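Local structure of uncharacterized protein (Leishmania infantum, 4TYZ) at residues Lys63-Ser68 against Ser101-Gln106; Ala77-Val80 against Asp86-Phe89; Gly35-Thr40 against Ile88-Phe93; Gly4-Ser9 against Trp43-Ser48; Asn23-Trp26 against Ala31-Gln34. The protein is of unknown function but may bind and transfer sterols, and is represented here by its C-terminal GRAM domain, which has a PH-like fold. All blocks are in the same frame, centred on the assembly; numbering follows the deposited sequence. Where two conformers were deposited one is given.

Interaction 1 of 5, residues Lys63-Ser68 against Ser101-Gln106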
# COMPACT_ATOMS: atom_id res chain seq x y z
N LYS A 63 11.17 5.39 4.58
CA LYS A 63 11.73 6.17 5.68
C LYS A 63 10.77 6.29 6.86
O LYS A 63 11.19 6.29 8.02
CB LYS A 63 12.13 7.57 5.18
CG LYS A 63 12.67 8.52 6.25
CD LYS A 63 13.00 9.86 5.63
CE LYS A 63 13.72 10.77 6.62
NZ LYS A 63 14.20 12.02 5.97
N ASP A 64 9.48 6.41 6.56
CA ASP A 64 8.48 6.61 7.61
C ASP A 64 7.11 6.22 7.10
O ASP A 64 6.86 6.23 5.90
CB ASP A 64 8.47 8.07 8.10
CG ASP A 64 7.86 8.24 9.48
OD1 ASP A 64 7.56 7.21 10.14
OD2 ASP A 64 7.69 9.40 9.92
N ILE A 65 6.23 5.84 8.02
CA ILE A 65 4.85 5.48 7.70
C ILE A 65 3.98 6.15 8.75
O ILE A 65 4.17 5.92 9.94
CB ILE A 65 4.63 3.95 7.71
CG1 ILE A 65 5.59 3.27 6.74
CG2 ILE A 65 3.17 3.61 7.37
CD1 ILE A 65 5.44 1.75 6.68
N ILE A 66 3.06 7.00 8.29
CA ILE A 66 2.23 7.80 9.19
C ILE A 66 0.76 7.42 9.06
O ILE A 66 0.25 7.28 7.94
CB ILE A 66 2.38 9.29 8.88
CG1 ILE A 66 3.83 9.72 9.12
CG2 ILE A 66 1.41 10.12 9.69
CD1 ILE A 66 4.11 11.16 8.73
N LYS A 67 0.08 7.23 10.19
CA LYS A 67 -1.35 6.98 10.19
C LYS A 67 -2.02 8.34 10.29
O LYS A 67 -2.18 8.89 11.38
CB LYS A 67 -1.75 6.06 11.36
CG LYS A 67 -3.09 5.37 11.16
CD LYS A 67 -3.69 4.85 12.45
CE LYS A 67 -2.99 3.61 12.98
NZ LYS A 67 -3.77 3.02 14.13
N SER A 68 -2.39 8.89 9.13
CA SER A 68 -2.77 10.30 9.01
C SER A 68 -3.88 10.73 9.97
O SER A 68 -4.88 10.04 10.14
CB SER A 68 -3.22 10.61 7.58
OG SER A 68 -2.31 10.10 6.63
N SER A 101 -1.08 -1.88 11.05
CA SER A 101 -0.42 -2.89 11.87
C SER A 101 0.37 -3.88 11.02
O SER A 101 1.49 -4.25 11.37
CB SER A 101 -1.43 -3.63 12.73
OG SER A 101 -1.96 -2.75 13.71
N ALA A 102 -0.23 -4.31 9.91
CA ALA A 102 0.44 -5.27 9.04
C ALA A 102 1.68 -4.64 8.41
O ALA A 102 2.73 -5.28 8.30
CB ALA A 102 -0.52 -5.78 7.98
N LEU A 103 1.58 -3.37 8.02
CA LEU A 103 2.73 -2.61 7.52
C LEU A 103 3.84 -2.53 8.55
O LEU A 103 4.99 -2.83 8.23
CB LEU A 103 2.34 -1.19 7.11
CG LEU A 103 1.52 -1.10 5.84
CD1 LEU A 103 1.28 0.36 5.50
CD2 LEU A 103 2.26 -1.79 4.74
N MET A 104 3.50 -2.11 9.77
CA MET A 104 4.49 -2.01 10.84
C MET A 104 5.24 -3.31 11.04
O MET A 104 6.45 -3.33 11.21
CB MET A 104 3.84 -1.63 12.17
CG MET A 104 3.41 -0.18 12.32
SD MET A 104 4.71 1.04 12.01
CE MET A 104 4.21 1.47 10.34
N SER A 105 4.50 -4.42 11.01
CA SER A 105 5.10 -5.72 11.30
C SER A 105 6.21 -6.06 10.32
O SER A 105 7.22 -6.64 10.70
CB SER A 105 4.03 -6.81 11.28
OG SER A 105 3.11 -6.62 12.33
N GLN A 106 6.03 -5.68 9.06
CA GLN A 106 7.06 -6.00 8.07
C GLN A 106 8.12 -4.93 8.00
O GLN A 106 9.30 -5.23 7.84
CB GLN A 106 6.44 -6.21 6.68
CG GLN A 106 5.53 -7.42 6.59
CD GLN A 106 6.12 -8.64 7.26
OE1 GLN A 106 7.20 -9.11 6.89
NE2 GLN A 106 5.43 -9.16 8.25
O HOH W 1 -3.00 0.20 13.88
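Ile65 of strand 62-67 meets Met104 and Leu103 of helix 96-107 in a small contact, apolar where the side chains touch directly and with a water link at its border. The backbones stay apart, 8.1 Å from Ile65 CA to Met104 CA, and the side chains bridge the gap. Ile65 has the most surface to lose and points at the helix. Met104 starts off across the line to the strand, but its chain bends at chi2 (-54°) and again at chi3 (101°), which swings the terminal methyl round to meet Ile65 tip to tip. Met104 CE then sits 3.6 Å from Ile65 CB and 3.8 Å from Ile65 CG2. The sulfur stays behind, so a single methyl does all the touching. Leu103 adds a looser touch: its CD1 lies 4.2 Å from Ile65 CG2, the two side chains running obliquely past each other. At the border, one water accepts from Lys67 NZ at 2.9 Å and sits 3.1 Å from Ser101 OG; Lys67 also forms a salt bridge with Asp97. Trp107 and Tyr100 of the same helix touch this outermost strand too, where Lys63 and Asp64 face Lys81 in a classic beta bulge. Leu103 packs on Ile39 as well, so helix 96-107 packs against both strand 62-67 and strand 31-39, as the C-terminal helix does in PH-like folds.

Interaction 2 of 5, residues Ala77-Val80 against Asp86-Phe89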
# COMPACT_ATOMS: atom_id res chain seq x y z
N ALA A 77 -6.56 7.49 5.96
CA ALA A 77 -5.38 7.47 5.10
C ALA A 77 -4.11 7.05 5.83
O ALA A 77 -3.99 7.18 7.05
CB ALA A 77 -5.17 8.84 4.47
N ILE A 78 -3.17 6.55 5.04
CA ILE A 78 -1.82 6.23 5.49
C ILE A 78 -0.86 6.91 4.53
O ILE A 78 -1.05 6.89 3.32
CB ILE A 78 -1.55 4.71 5.49
CG1 ILE A 78 -2.40 4.03 6.56
CG2 ILE A 78 -0.06 4.42 5.72
CD1 ILE A 78 -2.34 2.50 6.52
N GLU A 79 0.18 7.52 5.08
CA GLU A 79 1.19 8.18 4.26
C GLU A 79 2.51 7.46 4.36
O GLU A 79 3.00 7.19 5.46
CB GLU A 79 1.36 9.64 4.68
CG GLU A 79 0.12 10.46 4.54
CD GLU A 79 0.30 11.86 5.08
OE1 GLU A 79 1.34 12.49 4.77
OE2 GLU A 79 -0.58 12.33 5.84
N VAL A 80 3.10 7.15 3.21
CA VAL A 80 4.38 6.46 3.17
C VAL A 80 5.45 7.40 2.62
O VAL A 80 5.32 7.92 1.52
CB VAL A 80 4.31 5.20 2.30
CG1 VAL A 80 5.69 4.53 2.21
CG2 VAL A 80 3.28 4.23 2.86
N ASP A 86 10.08 10.94 -1.45
CA ASP A 86 8.78 10.89 -2.10
C ASP A 86 7.73 10.59 -1.03
O ASP A 86 8.03 9.99 0.00
CB ASP A 86 8.75 9.82 -3.20
CG ASP A 86 9.61 10.19 -4.40
OD1 ASP A 86 9.63 11.38 -4.78
OD2 ASP A 86 10.28 9.29 -4.96
N THR A 87 6.50 11.03 -1.26
CA THR A 87 5.41 10.66 -0.36
C THR A 87 4.30 9.97 -1.13
O THR A 87 3.82 10.47 -2.14
CB THR A 87 4.85 11.87 0.38
OG1 THR A 87 5.88 12.46 1.18
CG2 THR A 87 3.72 11.46 1.28
N ILE A 88 3.90 8.79 -0.65
CA ILE A 88 2.81 8.03 -1.24
C ILE A 88 1.60 8.13 -0.34
O ILE A 88 1.69 7.87 0.86
CB ILE A 88 3.18 6.54 -1.41
CG1 ILE A 88 4.43 6.40 -2.26
CG2 ILE A 88 1.99 5.76 -1.97
CD1 ILE A 88 5.05 5.01 -2.20
N PHE A 89 0.47 8.54 -0.91
CA PHE A 89 -0.77 8.70 -0.15
C PHE A 89 -1.73 7.56 -0.44
O PHE A 89 -2.16 7.38 -1.59
CB PHE A 89 -1.43 10.04 -0.47
CG PHE A 89 -0.62 11.23 -0.06
CD1 PHE A 89 -0.70 11.72 1.23
CD2 PHE A 89 0.20 11.87 -0.97
CE1 PHE A 89 0.03 12.83 1.62
CE2 PHE A 89 0.94 12.99 -0.59
CZ PHE A 89 0.85 13.47 0.70
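Glu79 and Phe89 stand side by side on one face of the hairpin formed by strands 78-82 and 87-91, a non-hydrogen-bonded antiparallel pair. Glu79 was modelled in two conformers, and one is followed here. From CB the chain turns beside the backbone N (chi1 -61°) and then runs out extended along the ring. Its CG packs 3.6 Å from Phe89 CD1, and its CD is equally close to Phe89 CE1. At the tip, OE1 comes 3.4 Å from Phe89 CE1 at a slant, with the carboxylate turned 37° from the ring plane, while OE2 goes the other way to a hydrogen bond with Ser68 OG. The acid's stem is thus laid against an aromatic ring while its head is held by a serine. Within its own strand, Phe89 also has the methyl of Thr87 over one face, CG2 lying 3.5 Å above the plane toward the rim.

The next pair, Val80 and Ile88, is hydrogen-bonded: Val80 N donates to Ile88 O at 2.8 Å and Ile88 N to Val80 O at 2.7 Å, both nearly straight. Their side chains take the face that carries Ile78, CB to CB 4.1 Å. In the sheet, strand 62-67 continues beyond 78-82, with Ile62 against Val80, and strand 20-28 flanks 87-91; helix 96-107 touches Ile78 through Tyr100 and Arg96.

Interaction 3 of 5, residues Gly35-Thr40 against Ile88-Phe93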
# COMPACT_ATOMS: atom_id res chain seq x y z
N GLY A 35 -7.89 0.40 -5.48
CA GLY A 35 -7.11 -0.80 -5.76
C GLY A 35 -6.81 -1.61 -4.53
O GLY A 35 -7.58 -1.62 -3.56
N TYR A 36 -5.68 -2.30 -4.58
CA TYR A 36 -5.29 -3.23 -3.53
C TYR A 36 -3.89 -2.93 -3.06
O TYR A 36 -2.98 -2.81 -3.88
CB TYR A 36 -5.34 -4.67 -4.03
CG TYR A 36 -6.57 -5.02 -4.82
CD1 TYR A 36 -7.80 -5.18 -4.20
CD2 TYR A 36 -6.50 -5.20 -6.20
CE1 TYR A 36 -8.93 -5.51 -4.93
CE2 TYR A 36 -7.62 -5.54 -6.94
CZ TYR A 36 -8.83 -5.69 -6.30
OH TYR A 36 -9.94 -6.02 -7.05
N LEU A 37 -3.75 -2.86 -1.75
CA LEU A 37 -2.45 -2.82 -1.09
C LEU A 37 -2.02 -4.24 -0.80
O LEU A 37 -2.79 -5.00 -0.22
CB LEU A 37 -2.55 -2.00 0.20
CG LEU A 37 -1.22 -1.78 0.90
CD1 LEU A 37 -0.44 -0.81 0.04
CD2 LEU A 37 -1.45 -1.22 2.31
N PHE A 38 -0.81 -4.61 -1.22
CA PHE A 38 -0.25 -5.94 -0.96
C PHE A 38 0.94 -5.86 -0.02
O PHE A 38 1.83 -5.03 -0.22
CB PHE A 38 0.20 -6.62 -2.25
CG PHE A 38 -0.87 -6.73 -3.30
CD1 PHE A 38 -1.73 -7.82 -3.31
CD2 PHE A 38 -0.99 -5.77 -4.29
CE1 PHE A 38 -2.69 -7.94 -4.30
CE2 PHE A 38 -1.96 -5.89 -5.27
CZ PHE A 38 -2.81 -6.98 -5.28
N ILE A 39 0.98 -6.73 0.97
CA ILE A 39 2.09 -6.79 1.91
C ILE A 39 2.80 -8.13 1.74
O ILE A 39 2.19 -9.19 1.86
CB ILE A 39 1.59 -6.60 3.34
CG1 ILE A 39 1.04 -5.17 3.48
CG2 ILE A 39 2.70 -6.87 4.34
CD1 ILE A 39 0.26 -4.95 4.72
N THR A 40 4.09 -8.07 1.41
CA THR A 40 4.91 -9.26 1.30
C THR A 40 6.07 -9.10 2.28
O THR A 40 6.18 -8.07 2.95
CB THR A 40 5.41 -9.48 -0.16
OG1 THR A 40 6.56 -8.65 -0.41
CG2 THR A 40 4.31 -9.17 -1.16
N ILE A 88 3.90 8.79 -0.65
CA ILE A 88 2.81 8.03 -1.24
C ILE A 88 1.60 8.13 -0.34
O ILE A 88 1.69 7.87 0.86
CB ILE A 88 3.18 6.54 -1.41
CG1 ILE A 88 4.43 6.40 -2.26
CG2 ILE A 88 1.99 5.76 -1.97
CD1 ILE A 88 5.05 5.01 -2.20
N PHE A 89 0.47 8.54 -0.91
CA PHE A 89 -0.77 8.70 -0.15
C PHE A 89 -1.73 7.56 -0.44
O PHE A 89 -2.16 7.38 -1.59
CB PHE A 89 -1.43 10.04 -0.47
CG PHE A 89 -0.62 11.23 -0.06
CD1 PHE A 89 -0.70 11.72 1.23
CD2 PHE A 89 0.20 11.87 -0.97
CE1 PHE A 89 0.03 12.83 1.62
CE2 PHE A 89 0.94 12.99 -0.59
CZ PHE A 89 0.85 13.47 0.70
N LEU A 90 -2.07 6.79 0.59
CA LEU A 90 -3.06 5.72 0.46
C LEU A 90 -4.27 6.07 1.31
O LEU A 90 -4.14 6.41 2.48
CB LEU A 90 -2.48 4.38 0.88
CG LEU A 90 -1.23 3.97 0.12
CD1 LEU A 90 -0.55 2.83 0.85
CD2 LEU A 90 -1.60 3.57 -1.29
N THR A 91 -5.46 6.01 0.72
CA THR A 91 -6.68 6.50 1.37
C THR A 91 -7.81 5.48 1.26
O THR A 91 -7.66 4.43 0.66
CB THR A 91 -7.15 7.83 0.73
OG1 THR A 91 -7.67 7.58 -0.59
CG2 THR A 91 -6.02 8.83 0.63
N ASN A 92 -8.98 5.83 1.82
CA ASN A 92 -10.19 5.01 1.67
C ASN A 92 -9.99 3.57 2.15
O ASN A 92 -10.53 2.63 1.57
CB ASN A 92 -10.66 5.02 0.21
CG ASN A 92 -12.09 4.51 0.05
OD1 ASN A 92 -12.98 4.83 0.84
ND2 ASN A 92 -12.31 3.72 -0.99
N PHE A 93 -9.20 3.39 3.21
CA PHE A 93 -9.05 2.05 3.78
C PHE A 93 -10.36 1.62 4.43
O PHE A 93 -11.00 2.41 5.11
CB PHE A 93 -7.95 2.01 4.83
CG PHE A 93 -6.57 1.93 4.26
CD1 PHE A 93 -6.00 0.70 3.98
CD2 PHE A 93 -5.83 3.08 4.02
CE1 PHE A 93 -4.72 0.62 3.45
CE2 PHE A 93 -4.56 3.01 3.50
CZ PHE A 93 -4.00 1.78 3.22
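Leu37, Leu90 and Phe93 make an apolar contact in the middle of the hydrophobic core, about 3 Å from the centre of the chain. It joins strand 31-39 to strand 87-91 and the turn after it, with no hydrogen bond between the two. In the order of the sheet these strands are not neighbours: strand 20-28 runs between them. Leu37 CA and Leu90 CA are 8.7 Å apart, and both side chains point across that gap.

Behind this lies the curvature of the PH-like fold of GRAM domains, a seven-stranded antiparallel sheet rolled into a partly open barrel with a C-terminal helix against one end. Leu37 supplies both branches of the contact. With CG anti to the backbone N (chi1 -175°), its isopropyl fork is carried into the interior and splits there between two partners. One methyl, CD1, meets Leu90 CD1 at 3.7 Å, the two leucines crossing at about a right angle. The other, CD2, sits at the rim of the Phe93 ring and in its plane, 3.9 Å from CE1 and 4.0 Å from CZ, so the leucine addresses the ring's edge.

Cys24 of the intervening strand touches both Leu37 and Phe93 and fills in beside them. On the helical side Phe93 packs on Ala99 of helix 96-107, the helix that also receives Ile39 through Ala102.

Interaction 4 of 5, residues Gly4-Ser9 against Trp43-Ser48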
# COMPACT_ATOMS: atom_id res chain seq x y z
N GLY A 4 -4.15 -13.65 -7.67
CA GLY A 4 -3.98 -13.58 -9.12
C GLY A 4 -3.64 -12.18 -9.58
O GLY A 4 -2.82 -11.98 -10.47
N VAL A 5 -4.28 -11.18 -8.97
CA VAL A 5 -3.96 -9.80 -9.32
C VAL A 5 -2.49 -9.53 -9.01
O VAL A 5 -1.76 -8.95 -9.82
CB VAL A 5 -4.84 -8.79 -8.57
CG1 VAL A 5 -4.44 -7.36 -8.94
CG2 VAL A 5 -6.31 -9.03 -8.91
N PHE A 6 -2.04 -9.97 -7.83
CA PHE A 6 -0.66 -9.76 -7.44
C PHE A 6 0.31 -10.44 -8.41
O PHE A 6 1.31 -9.85 -8.82
CB PHE A 6 -0.40 -10.26 -6.02
CG PHE A 6 0.98 -9.97 -5.53
CD1 PHE A 6 1.33 -8.68 -5.19
CD2 PHE A 6 1.94 -10.96 -5.44
CE1 PHE A 6 2.63 -8.37 -4.75
CE2 PHE A 6 3.22 -10.67 -4.99
CZ PHE A 6 3.57 -9.37 -4.65
N ARG A 7 0.02 -11.69 -8.75
CA ARG A 7 0.94 -12.47 -9.56
C ARG A 7 0.99 -11.97 -11.00
O ARG A 7 2.02 -12.09 -11.66
CB ARG A 7 0.58 -13.95 -9.54
CG ARG A 7 0.62 -14.56 -8.14
CD ARG A 7 1.99 -14.40 -7.51
NE ARG A 7 2.00 -14.91 -6.14
CZ ARG A 7 2.96 -14.65 -5.25
NH1 ARG A 7 4.00 -13.88 -5.58
NH2 ARG A 7 2.88 -15.17 -4.04
N LYS A 8 -0.11 -11.41 -11.48
CA LYS A 8 -0.11 -10.79 -12.80
C LYS A 8 0.68 -9.47 -12.79
O LYS A 8 1.41 -9.17 -13.74
CB LYS A 8 -1.55 -10.55 -13.28
CG LYS A 8 -1.65 -9.97 -14.68
CD LYS A 8 -3.06 -10.08 -15.23
CE LYS A 8 -4.06 -9.33 -14.36
NZ LYS A 8 -3.83 -7.86 -14.41
N SER A 9 0.54 -8.70 -11.72
CA SER A 9 1.04 -7.34 -11.70
C SER A 9 2.51 -7.22 -11.34
O SER A 9 3.18 -6.26 -11.74
CB SER A 9 0.22 -6.50 -10.72
OG SER A 9 -1.11 -6.37 -11.19
N TRP A 43 8.27 -6.31 0.37
CA TRP A 43 7.67 -5.28 -0.48
C TRP A 43 6.30 -4.81 -0.05
O TRP A 43 5.47 -5.57 0.44
CB TRP A 43 7.56 -5.78 -1.95
CG TRP A 43 8.89 -6.09 -2.55
CD1 TRP A 43 9.59 -7.25 -2.41
CD2 TRP A 43 9.69 -5.22 -3.35
NE1 TRP A 43 10.80 -7.16 -3.08
CE2 TRP A 43 10.88 -5.92 -3.66
CE3 TRP A 43 9.53 -3.91 -3.83
CZ2 TRP A 43 11.89 -5.37 -4.46
CZ3 TRP A 43 10.54 -3.36 -4.61
CH2 TRP A 43 11.71 -4.08 -4.91
N LEU A 44 6.11 -3.52 -0.27
CA LEU A 44 4.82 -2.89 -0.16
C LEU A 44 4.37 -2.55 -1.56
O LEU A 44 5.05 -1.80 -2.26
CB LEU A 44 4.90 -1.63 0.70
CG LEU A 44 3.57 -0.91 0.76
CD1 LEU A 44 2.54 -1.84 1.36
CD2 LEU A 44 3.68 0.39 1.54
N CYS A 45 3.25 -3.12 -1.99
CA CYS A 45 2.81 -2.94 -3.38
C CYS A 45 1.37 -2.47 -3.47
O CYS A 45 0.57 -2.73 -2.58
CB CYS A 45 2.92 -4.25 -4.17
SG CYS A 45 4.52 -5.06 -4.00
N PHE A 46 1.06 -1.80 -4.57
CA PHE A 46 -0.31 -1.39 -4.84
C PHE A 46 -0.62 -1.63 -6.30
O PHE A 46 0.20 -1.30 -7.15
CB PHE A 46 -0.53 0.09 -4.49
CG PHE A 46 -1.90 0.58 -4.84
CD1 PHE A 46 -2.92 0.52 -3.90
CD2 PHE A 46 -2.18 1.09 -6.10
CE1 PHE A 46 -4.21 0.97 -4.23
CE2 PHE A 46 -3.45 1.53 -6.44
CZ PHE A 46 -4.47 1.48 -5.50
N GLN A 47 -1.79 -2.19 -6.58
CA GLN A 47 -2.30 -2.29 -7.95
C GLN A 47 -3.71 -1.71 -8.04
O GLN A 47 -4.58 -2.08 -7.25
CB GLN A 47 -2.31 -3.75 -8.43
CG GLN A 47 -2.99 -3.97 -9.80
CD GLN A 47 -2.28 -3.23 -10.92
OE1 GLN A 47 -1.09 -3.43 -11.15
NE2 GLN A 47 -3.02 -2.39 -11.63
N SER A 48 -3.93 -0.82 -9.00
CA SER A 48 -5.26 -0.29 -9.27
C SER A 48 -6.18 -1.39 -9.79
O SER A 48 -5.78 -2.23 -10.60
CB SER A 48 -5.18 0.84 -10.30
OG SER A 48 -4.36 1.89 -9.86
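Ser9, at the end of helix 2-9, reaches Gln47 of strand 43-48 through its hydroxyl. Gln47 sets out with CG opposite its main-chain nitrogen (chi1 173°), then bends at chi2 (62°), which turns the amide forward along the strand, toward Ser48. The bend brings OE1 within 2.9 Å of Ser9 OG and turns NE2 to Ser48 O, a 3.0 Å bond that is nearly straight (167°), lies in the amide plane and falls on a lone pair of the carbonyl. That bond fixes the rotation of the amide and so presents OE1 to the helix. Val5 O, one helical turn back, is also within reach of Ser9 OG at 3.0 Å.

Apolar contacts complete the interface. Val5 CG1 rests against Gln47 CG at 3.8 Å, the aliphatic stem of the glutamine. Phe6, its ring swung out beside its own carbonyl carbon, meets Cys45 edge-on: SG lies 3.9 Å from CE1 and close to the ring plane, a sulfur-aromatic contact. The ring also meets Phe38 and Phe10.

Helix and strand lie nearly at right angles, their axes 9.5 Å apart. Cys45 and Gln47 face the helix while Leu44 and Phe46 turn away, giving a short N-terminal helix packed across one face of the domain's PH-like sheet.

Interaction 5 of 5, residues Asn23-Trp26 against Ala31-Gln34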
# COMPACT_ATOMS: atom_id res chain seq x y z
N ASN A 23 -8.09 -3.40 0.78
CA ASN A 23 -8.72 -2.44 -0.10
C ASN A 23 -8.36 -1.02 0.30
O ASN A 23 -8.43 -0.67 1.49
CB ASN A 23 -10.23 -2.60 -0.06
CG ASN A 23 -10.68 -3.96 -0.54
OD1 ASN A 23 -11.05 -4.82 0.25
ND2 ASN A 23 -10.62 -4.16 -1.85
N CYS A 24 -7.97 -0.21 -0.67
CA CYS A 24 -7.68 1.20 -0.43
C CYS A 24 -7.57 1.91 -1.76
O CYS A 24 -7.78 1.31 -2.81
CB CYS A 24 -6.39 1.40 0.39
SG CYS A 24 -4.90 0.80 -0.46
N ALA A 25 -7.25 3.19 -1.73
CA ALA A 25 -7.07 3.93 -2.95
C ALA A 25 -5.76 4.67 -2.88
O ALA A 25 -5.34 5.13 -1.82
CB ALA A 25 -8.22 4.90 -3.19
N TRP A 26 -5.12 4.78 -4.03
CA TRP A 26 -3.90 5.55 -4.17
C TRP A 26 -4.30 6.94 -4.64
O TRP A 26 -5.04 7.08 -5.62
CB TRP A 26 -2.97 4.84 -5.16
CG TRP A 26 -1.64 5.45 -5.38
CD1 TRP A 26 -1.04 6.43 -4.65
CD2 TRP A 26 -0.74 5.11 -6.43
NE1 TRP A 26 0.20 6.72 -5.19
CE2 TRP A 26 0.40 5.92 -6.28
CE3 TRP A 26 -0.78 4.19 -7.49
CZ2 TRP A 26 1.50 5.84 -7.15
CZ3 TRP A 26 0.30 4.11 -8.35
CH2 TRP A 26 1.43 4.93 -8.17
N ALA A 31 -5.92 12.98 -8.54
CA ALA A 31 -6.24 11.66 -9.09
C ALA A 31 -6.38 10.61 -7.99
O ALA A 31 -5.53 10.51 -7.11
CB ALA A 31 -5.17 11.22 -10.08
N LEU A 32 -7.47 9.84 -8.04
CA LEU A 32 -7.67 8.74 -7.11
C LEU A 32 -7.85 7.43 -7.89
O LEU A 32 -8.62 7.37 -8.86
CB LEU A 32 -8.90 8.99 -6.22
CG LEU A 32 -9.27 7.88 -5.22
CD1 LEU A 32 -9.87 8.46 -3.95
CD2 LEU A 32 -10.22 6.83 -5.80
N LYS A 33 -7.14 6.40 -7.45
CA LYS A 33 -7.25 5.06 -8.03
C LYS A 33 -7.58 4.02 -6.98
O LYS A 33 -6.73 3.71 -6.13
CB LYS A 33 -5.95 4.66 -8.73
CG LYS A 33 -5.40 5.66 -9.71
CD LYS A 33 -6.03 5.49 -11.07
CE LYS A 33 -5.34 6.36 -12.11
NZ LYS A 33 -6.22 6.54 -13.28
N GLN A 34 -8.79 3.47 -7.03
CA GLN A 34 -9.15 2.37 -6.15
C GLN A 34 -8.36 1.12 -6.49
O GLN A 34 -8.15 0.83 -7.67
CB GLN A 34 -10.65 2.09 -6.25
CG GLN A 34 -11.15 1.09 -5.23
CD GLN A 34 -11.22 1.67 -3.83
OE1 GLN A 34 -11.46 2.87 -3.65
NE2 GLN A 34 -11.02 0.82 -2.84
O HOH W 2 -10.29 -1.99 -3.53
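Ala25 and Leu32 touch across the hairpin of strands 20-28 and 31-39. Leu32 lies two positions further toward the turn than Ala25's direct partner, Gln34, so the two meet diagonally on the face they share. The whole isopropyl end of the leucine lies against the one methyl: Ala25 CB is 3.8 Å from Leu32 CG, with both delta carbons about as close.

Gln34, opposite Ala25 in a non-hydrogen-bonded pair, bends at chi2 (73°), which turns the amide along the neighbouring strand. NE2 ends 3.3 Å from Cys24 O, but the angle is too poor for a hydrogen bond. Its polar atoms find other partners. NE2 donates to a water at 3.0 Å, and the same water accepts from Asn23 ND2 at 2.8 Å, while OE1 is taken by Asn92 ND2 from the loop after strand 87-91.

Trp26 and Lys33 occupy the other face. Their backbones pair through two bonds of 2.9 Å, Trp26 N to Lys33 O and Lys33 N to Trp26 O, the first reaching its carbonyl oxygen tilted 31° out of plane. Both side chains lead away from the facing strand, so this pair is joined by main chain.

Beyond the hairpin, the indole of Trp26 meets Phe55 edge-to-face and touches Ile88. Strand 87-91 flanks 20-28, with Thr91 touching Ala25 and Leu32, and strand 43-48 lies next to 31-39, bringing Ser48 to Lys33 and Phe46 to Cys24.

How the interactions relate
All five interactions reach one antiparallel sheet. Interaction 3 lies near the middle, with interactions 5 and 2 about 7 and 9 Å away, centre to centre. Strand 87-91 serves interactions 2 and 3, which share Ile88 and Phe89; strand 31-39 serves interactions 3 and 5. Interactions 1 and 4 bring in the C-terminal and N-terminal helices from opposite sides of the chain's centre, their centres about 18 Å apart, yet Leu103 still packs on Leu44 in the conformer given. Along the chain, interactions 5 and 2 are local hairpins falling within the longer spans of 4 and 1 respectively, while interaction 3 ties the two halves of the sheet together. The result is one compact PH-like GRAM domain.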